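Local atomic coordinates of beta-porphyranase A (Bacteroides plebeius, PDB entry 4AW7), a protein that hydrolyses the sulfated red-algal polysaccharide porphyran at beta-D-galactopyranose-(1->4)-alpha-L-galactopyranose-6-sulfate linkages, releasing mostly disaccharides. Residues 106-118 against 144-158. Numbering follows the deposited sequence.
Sequences TEHPYVQHIQGGI and LNEPFVHANDAGFTV. With GAL (beta-D-galactopyranose), chain D; GLA (alpha-D-galactopyranose), chain B; GAL (beta-D-galactopyranose), chain C; L6S (6-O-sulfo-alpha-L-galactopyranose), chain E.
Gln115 grips the backbone of 155-157 with both ends of its amide. NE2 donates to Gly155 O at 2.9 Å, the acceptor lying in the amide plane, while OE1 takes Thr157 N at 2.9 Å from above its carbonyl plane and also accepts from its neighbour Gly116 N. With CG anti to the backbone N (chi1 180°) and a bend at chi2, the amide reaches across to both groups. Replacing Gln115 by alanine would probably leave Gly155 O and Thr157 N without these partners and weaken the hold on 155-157. Alongside, the Phe156 ring turns its edge to Ile114 O, while Val111 CG1 packs 3.7 Å from Phe156 CD1. The Ile114 and Leu144 side chains cross at about a right angle, and Pro109 CG lies 3.6 Å from His150 CD2. The two segments run out of neighbouring parallel strands, 104-106 and 136-142, as loops of the (beta/alpha)8, or TIM-barrel, catalytic domain, and His108, Asn145 and Glu146 near their starts line the substrate cleft. There Asn145 N donates almost straight to Glu107 O (2.8 Å), setting Asn145 beside His108. Asn145 ND2 binds galactose O2 at 2.8 Å, His108 NE2 is hydrogen-bonded to O4 of another galactose, and one water joins both side chains to O2 of the sulfated sugar. Further out, His150 ND1 donates to Asp153 OD2, Arg69 holds Asn145 OD1, and Phe71 stacks on His108. Glu146, the inferred proton donor, is hydrogen-bonded to His229.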
loop_
_atom_site.group_PDB
_atom_site.type_symbol
_atom_site.label_atom_id
_atom_site.label_comp_id
_atom_site.label_asym_id
_atom_site.label_seq_id
_atom_site.Cartn_x
_atom_site.Cartn_y
_atom_site.Cartn_z
ATOM N N THR A 106 -10.417 13.525 0.504
ATOM C CA THR A 106 -9.207 14.307 0.601
ATOM C C THR A 106 -9.432 15.682 0.005
ATOM O O THR A 106 -10.444 15.904 -0.666
ATOM C CB THR A 106 -8.011 13.553 -0.012
ATOM O OG1 THR A 106 -6.776 14.188 0.387
ATOM C CG2 THR A 106 -8.090 13.468 -1.508
ATOM N N GLU A 107 -8.529 16.614 0.284
ATOM C CA GLU A 107 -8.611 17.952 -0.262
ATOM C C GLU A 107 -7.316 18.323 -0.957
ATOM O O GLU A 107 -6.226 17.989 -0.489
ATOM C CB GLU A 107 -8.866 18.969 0.835
ATOM C CG GLU A 107 -10.189 18.783 1.555
ATOM C CD GLU A 107 -11.376 19.484 0.916
ATOM O OE1 GLU A 107 -11.404 19.657 -0.329
ATOM O OE2 GLU A 107 -12.295 19.849 1.688
ATOM N N HIS A 108 -7.411 19.086 -2.045
ATOM C CA HIS A 108 -6.225 19.683 -2.636
ATOM C C HIS A 108 -5.616 20.662 -1.634
ATOM O O HIS A 108 -6.349 21.395 -0.959
ATOM C CB HIS A 108 -6.546 20.456 -3.896
ATOM C CG HIS A 108 -7.053 19.635 -5.033
ATOM N ND1 HIS A 108 -6.257 18.744 -5.721
ATOM C CD2 HIS A 108 -8.267 19.600 -5.628
ATOM C CE1 HIS A 108 -6.977 18.190 -6.682
ATOM N NE2 HIS A 108 -8.199 18.700 -6.652
ATOM N N PRO A 109 -4.286 20.764 -1.587
ATOM C CA PRO A 109 -3.602 21.694 -0.682
ATOM C C PRO A 109 -3.512 23.092 -1.321
ATOM O O PRO A 109 -2.402 23.579 -1.625
ATOM C CB PRO A 109 -2.231 21.030 -0.524
ATOM C CG PRO A 109 -1.978 20.393 -1.810
ATOM C CD PRO A 109 -3.322 19.856 -2.243
ATOM N N TYR A 110 -4.685 23.635 -1.611
ATOM C CA TYR A 110 -4.904 24.918 -2.288
ATOM C C TYR A 110 -4.936 26.039 -1.258
ATOM O O TYR A 110 -5.361 25.807 -0.129
ATOM C CB TYR A 110 -6.287 24.926 -3.012
ATOM C CG TYR A 110 -6.476 24.096 -4.279
ATOM C CD1 TYR A 110 -5.396 23.633 -5.024
ATOM C CD2 TYR A 110 -7.774 23.812 -4.740
ATOM C CE1 TYR A 110 -5.603 22.862 -6.198
ATOM C CE2 TYR A 110 -7.975 23.078 -5.902
ATOM C CZ TYR A 110 -6.880 22.620 -6.623
ATOM O OH TYR A 110 -7.069 21.868 -7.763
ATOM N N VAL A 111 -4.640 27.259 -1.722
ATOM C CA VAL A 111 -4.769 28.454 -0.881
ATOM C C VAL A 111 -6.214 28.734 -0.470
ATOM O O VAL A 111 -6.449 29.481 0.463
ATOM C CB VAL A 111 -4.183 29.719 -1.550
ATOM C CG1 VAL A 111 -2.699 29.598 -1.755
ATOM C CG2 VAL A 111 -4.886 30.077 -2.853
ATOM N N GLN A 112 -7.168 28.121 -1.157
ATOM C CA GLN A 112 -8.583 28.199 -0.795
ATOM C C GLN A 112 -8.938 27.390 0.422
ATOM O O GLN A 112 -9.981 27.607 1.041
ATOM C CB GLN A 112 -9.459 27.751 -1.986
ATOM C CG GLN A 112 -9.447 28.715 -3.198
ATOM C CD GLN A 112 -8.268 28.586 -4.134
ATOM O OE1 GLN A 112 -7.552 27.603 -4.113
ATOM N NE2 GLN A 112 -8.055 29.599 -4.964
ATOM N N HIS A 113 -8.051 26.450 0.781
ATOM C CA HIS A 113 -8.276 25.516 1.853
ATOM C C HIS A 113 -7.417 25.728 3.071
ATOM O O HIS A 113 -7.859 25.522 4.179
ATOM C CB HIS A 113 -8.125 24.076 1.339
ATOM C CG HIS A 113 -9.026 23.756 0.191
ATOM N ND1 HIS A 113 -8.765 22.734 -0.695
ATOM C CD2 HIS A 113 -10.189 24.327 -0.219
ATOM C CE1 HIS A 113 -9.736 22.694 -1.597
ATOM N NE2 HIS A 113 -10.598 23.663 -1.345
ATOM N N ILE A 114 -6.133 26.035 2.857
ATOM C CA ILE A 114 -5.206 26.319 3.936
ATOM C C ILE A 114 -4.364 27.534 3.502
ATOM O O ILE A 114 -4.125 27.718 2.318
ATOM C CB ILE A 114 -4.327 25.118 4.321
ATOM C CG1 ILE A 114 -3.561 25.365 5.630
ATOM C CG2 ILE A 114 -3.389 24.714 3.164
ATOM C CD1 ILE A 114 -2.817 24.144 6.171
ATOM N N GLN A 115 -4.003 28.392 4.453
ATOM C CA GLN A 115 -3.230 29.596 4.146
ATOM C C GLN A 115 -2.599 30.073 5.427
ATOM O O GLN A 115 -3.059 29.778 6.520
ATOM C CB GLN A 115 -4.150 30.675 3.533
ATOM C CG GLN A 115 -3.509 32.014 3.157
ATOM C CD GLN A 115 -2.377 31.873 2.177
ATOM O OE1 GLN A 115 -1.309 31.364 2.533
ATOM N NE2 GLN A 115 -2.578 32.347 0.939
ATOM N N GLY A 116 -1.513 30.829 5.298
ATOM C CA GLY A 116 -0.934 31.477 6.468
ATOM C C GLY A 116 -1.992 32.274 7.212
ATOM O O GLY A 116 -2.858 32.898 6.605
ATOM N N GLY A 117 -1.906 32.211 8.525
ATOM C CA GLY A 117 -2.797 32.987 9.378
ATOM C C GLY A 117 -4.091 32.296 9.720
ATOM O O GLY A 117 -4.866 32.789 10.529
ATOM N N ILE A 118 -4.342 31.134 9.124
ATOM C CA ILE A 118 -5.550 30.362 9.420
ATOM C C ILE A 118 -5.669 30.006 10.897
ATOM O O ILE A 118 -4.684 29.667 11.553
ATOM C CB ILE A 118 -5.625 29.083 8.513
ATOM C CG1 ILE A 118 -7.028 28.496 8.526
ATOM C CG2 ILE A 118 -4.555 28.089 8.879
ATOM C CD1 ILE A 118 -7.231 27.473 7.415
ATOM N N LEU A 144 -5.319 16.764 3.702
ATOM C CA LEU A 144 -4.643 17.430 2.590
ATOM C C LEU A 144 -3.828 16.452 1.773
ATOM O O LEU A 144 -2.963 15.771 2.322
ATOM C CB LEU A 144 -3.726 18.541 3.113
ATOM C CG LEU A 144 -4.324 19.671 3.937
ATOM C CD1 LEU A 144 -3.221 20.522 4.550
ATOM C CD2 LEU A 144 -5.238 20.563 3.020
ATOM N N ASN A 145 -4.075 16.416 0.492
ATOM C CA ASN A 145 -3.323 15.556 -0.405
ATOM C C ASN A 145 -1.948 16.138 -0.689
ATOM O O ASN A 145 -1.827 17.339 -0.977
ATOM C CB ASN A 145 -4.072 15.440 -1.711
ATOM C CG ASN A 145 -3.391 14.485 -2.672
ATOM O OD1 ASN A 145 -3.120 13.325 -2.317
ATOM N ND2 ASN A 145 -3.108 14.951 -3.891
ATOM N N GLU A 146 -0.916 15.289 -0.652
ATOM C CA GLU A 146 0.480 15.654 -0.952
ATOM C C GLU A 146 0.847 17.080 -0.519
ATOM O O GLU A 146 1.283 17.915 -1.307
ATOM C CB GLU A 146 0.784 15.384 -2.404
ATOM C CG GLU A 146 0.509 13.916 -2.737
ATOM C CD GLU A 146 0.998 13.521 -4.076
ATOM O OE1 GLU A 146 1.357 14.395 -4.882
ATOM O OE2 GLU A 146 1.004 12.295 -4.339
ATOM N N PRO A 147 0.726 17.325 0.793
ATOM C CA PRO A 147 0.818 18.713 1.222
ATOM C C PRO A 147 2.212 19.304 1.164
ATOM O O PRO A 147 2.357 20.463 0.778
ATOM C CB PRO A 147 0.319 18.666 2.684
ATOM C CG PRO A 147 0.579 17.237 3.140
ATOM C CD PRO A 147 0.336 16.427 1.896
ATOM N N PHE A 148 3.208 18.548 1.618
ATOM C CA PHE A 148 4.521 19.142 1.830
ATOM C C PHE A 148 5.212 19.522 0.520
ATOM O O PHE A 148 5.969 20.498 0.487
ATOM C CB PHE A 148 5.424 18.186 2.609
ATOM C CG PHE A 148 4.959 17.802 4.000
ATOM C CD1 PHE A 148 4.100 18.610 4.729
ATOM C CD2 PHE A 148 5.371 16.631 4.574
ATOM C CE1 PHE A 148 3.728 18.277 5.984
ATOM C CE2 PHE A 148 4.986 16.261 5.824
ATOM C CZ PHE A 148 4.162 17.081 6.555
ATOM N N VAL A 149 4.925 18.829 -0.576
ATOM C CA VAL A 149 5.545 19.200 -1.836
ATOM C C VAL A 149 5.006 20.551 -2.312
ATOM O O VAL A 149 5.627 21.174 -3.175
ATOM C CB VAL A 149 5.458 18.100 -2.877
ATOM C CG1 VAL A 149 6.291 16.806 -2.426
ATOM C CG2 VAL A 149 4.037 17.866 -3.257
ATOM N N HIS A 150 3.880 21.012 -1.768
ATOM C CA HIS A 150 3.292 22.314 -2.068
ATOM C C HIS A 150 3.641 23.430 -1.075
ATOM O O HIS A 150 3.166 24.541 -1.246
ATOM C CB HIS A 150 1.759 22.193 -2.200
ATOM C CG HIS A 150 1.362 21.411 -3.395
ATOM N ND1 HIS A 150 1.268 21.990 -4.633
ATOM C CD2 HIS A 150 1.154 20.090 -3.571
ATOM C CE1 HIS A 150 0.956 21.060 -5.522
ATOM N NE2 HIS A 150 0.909 19.891 -4.906
ATOM N N ALA A 151 4.479 23.138 -0.092
ATOM C CA ALA A 151 4.741 24.096 0.983
ATOM C C ALA A 151 5.439 25.369 0.541
ATOM O O ALA A 151 5.471 26.340 1.298
ATOM C CB ALA A 151 5.528 23.436 2.110
ATOM N N ASN A 152 6.015 25.359 -0.647
ATOM C CA ASN A 152 6.703 26.521 -1.215
ATOM C C ASN A 152 5.950 27.118 -2.380
ATOM O O ASN A 152 6.508 27.959 -3.087
ATOM C CB ASN A 152 8.139 26.164 -1.581
ATOM C CG ASN A 152 8.829 25.497 -0.443
ATOM O OD1 ASN A 152 8.793 26.029 0.678
ATOM N ND2 ASN A 152 9.311 24.257 -0.645
ATOM N N ASP A 153 4.684 26.747 -2.573
ATOM C CA ASP A 153 3.889 27.337 -3.652
ATOM C C ASP A 153 3.744 28.850 -3.438
ATOM O O ASP A 153 3.563 29.324 -2.315
ATOM C CB ASP A 153 2.506 26.682 -3.716
ATOM C CG ASP A 153 2.523 25.278 -4.319
ATOM O OD1 ASP A 153 3.604 24.753 -4.605
ATOM O OD2 ASP A 153 1.406 24.694 -4.449
ATOM N N ALA A 154 3.836 29.587 -4.547
ATOM C CA ALA A 154 3.926 31.054 -4.498
ATOM C C ALA A 154 2.768 31.727 -3.778
ATOM O O ALA A 154 2.921 32.795 -3.179
ATOM C CB ALA A 154 4.047 31.637 -5.930
ATOM N N GLY A 155 1.588 31.152 -3.872
ATOM C CA GLY A 155 0.411 31.763 -3.269
ATOM C C GLY A 155 0.308 31.672 -1.750
ATOM O O GLY A 155 -0.497 32.371 -1.151
ATOM N N PHE A 156 1.145 30.858 -1.115
ATOM C CA PHE A 156 1.127 30.735 0.335
ATOM C C PHE A 156 1.909 31.863 0.993
ATOM O O PHE A 156 3.037 32.181 0.559
ATOM C CB PHE A 156 1.715 29.384 0.752
ATOM C CG PHE A 156 0.818 28.197 0.510
ATOM C CD1 PHE A 156 -0.522 28.224 0.852
ATOM C CD2 PHE A 156 1.330 27.020 -0.028
ATOM C CE1 PHE A 156 -1.328 27.087 0.675
ATOM C CE2 PHE A 156 0.513 25.906 -0.218
ATOM C CZ PHE A 156 -0.809 25.939 0.136
ATOM N N THR A 157 1.347 32.419 2.063
ATOM C CA THR A 157 1.977 33.526 2.799
ATOM C C THR A 157 2.896 33.063 3.904
ATOM O O THR A 157 3.601 33.872 4.529
ATOM C CB THR A 157 0.915 34.461 3.393
ATOM O OG1 THR A 157 0.110 33.701 4.293
ATOM C CG2 THR A 157 0.087 35.087 2.257
ATOM N N VAL A 158 2.902 31.764 4.166
ATOM C CA VAL A 158 3.844 31.061 5.027
ATOM C C VAL A 158 4.330 29.886 4.175
ATOM O O VAL A 158 3.494 29.251 3.499
ATOM C CB VAL A 158 3.152 30.557 6.340
ATOM C CG1 VAL A 158 4.062 29.717 7.216
ATOM C CG2 VAL A 158 2.632 31.730 7.109
HETATM C C1 GAL D . -0.052 12.155 -6.809
HETATM C C2 GAL D . -1.315 13.022 -6.971
HETATM C C3 GAL D . -2.163 12.545 -8.137
HETATM C C4 GAL D . -1.336 12.276 -9.368
HETATM C C5 GAL D . -0.198 11.302 -9.017
HETATM C C6 GAL D . 0.477 10.773 -10.335
HETATM O O1 GAL D . 0.736 12.720 -5.687
HETATM O O2 GAL D . -2.065 13.042 -5.713
HETATM O O3 GAL D . -3.086 13.521 -8.539
HETATM O O4 GAL D . -0.803 13.512 -9.883
HETATM O O5 GAL D . 0.658 12.037 -8.027
HETATM O O6 GAL D . -0.224 9.518 -10.744
HETATM C C1 GLA B . -0.052 12.155 -6.809
HETATM C C2 GLA B . -1.315 13.022 -6.971
HETATM C C3 GLA B . -2.163 12.545 -8.137
HETATM C C4 GLA B . -1.336 12.276 -9.368
HETATM C C5 GLA B . -0.198 11.302 -9.017
HETATM C C6 GLA B . 0.477 10.773 -10.335
HETATM O O1 GLA B . -0.215 10.949 -6.194
HETATM O O2 GLA B . -2.065 13.042 -5.713
HETATM O O3 GLA B . -3.086 13.521 -8.539
HETATM O O4 GLA B . -0.803 13.512 -9.883
HETATM O O5 GLA B . 0.658 12.037 -8.027
HETATM O O6 GLA B . -0.224 9.518 -10.744
HETATM C C1 GAL C . -8.459 15.549 -9.666
HETATM C C2 GAL C . -9.726 15.436 -8.842
HETATM C C3 GAL C . -10.813 16.196 -9.601
HETATM C C4 GAL C . -10.415 17.666 -9.801
HETATM C C5 GAL C . -9.053 17.661 -10.486
HETATM C C6 GAL C . -8.533 19.063 -10.704
HETATM O O2 GAL C . -10.098 14.080 -8.589
HETATM O O3 GAL C . -11.986 16.077 -8.826
HETATM O O4 GAL C . -10.327 18.351 -8.543
HETATM O O5 GAL C . -8.108 16.914 -9.710
HETATM O O6 GAL C . -7.273 18.994 -11.322
HETATM O O1S L6S E . -9.193 10.383 -9.882
HETATM O O2S L6S E . -8.938 10.893 -12.272
HETATM O O3S L6S E . -9.932 12.518 -10.722
HETATM C C1 L6S E . -4.362 13.777 -7.661
HETATM C C2 L6S E . -4.696 15.233 -7.895
HETATM C C3 L6S E . -5.074 15.440 -9.371
HETATM C C4 L6S E . -6.298 14.508 -9.713
HETATM C C5 L6S E . -5.908 13.064 -9.374
HETATM C C6 L6S E . -7.175 12.179 -9.354
HETATM O O2 L6S E . -3.616 16.096 -7.484
HETATM O O3 L6S E . -5.394 16.810 -9.655
HETATM O O4 L6S E . -7.418 14.939 -8.923
HETATM O O5 L6S E . -5.383 12.892 -8.052
HETATM O O6 L6S E . -7.597 11.976 -10.694
HETATM S S1 L6S E . -8.991 11.378 -10.903
HETATM O O HOH W 1 -3.850 17.531 -5.130
HETATM O O HOH W 2 -1.372 25.026 -3.726
HETATM O O HOH W 3 -2.220 34.993 4.817
#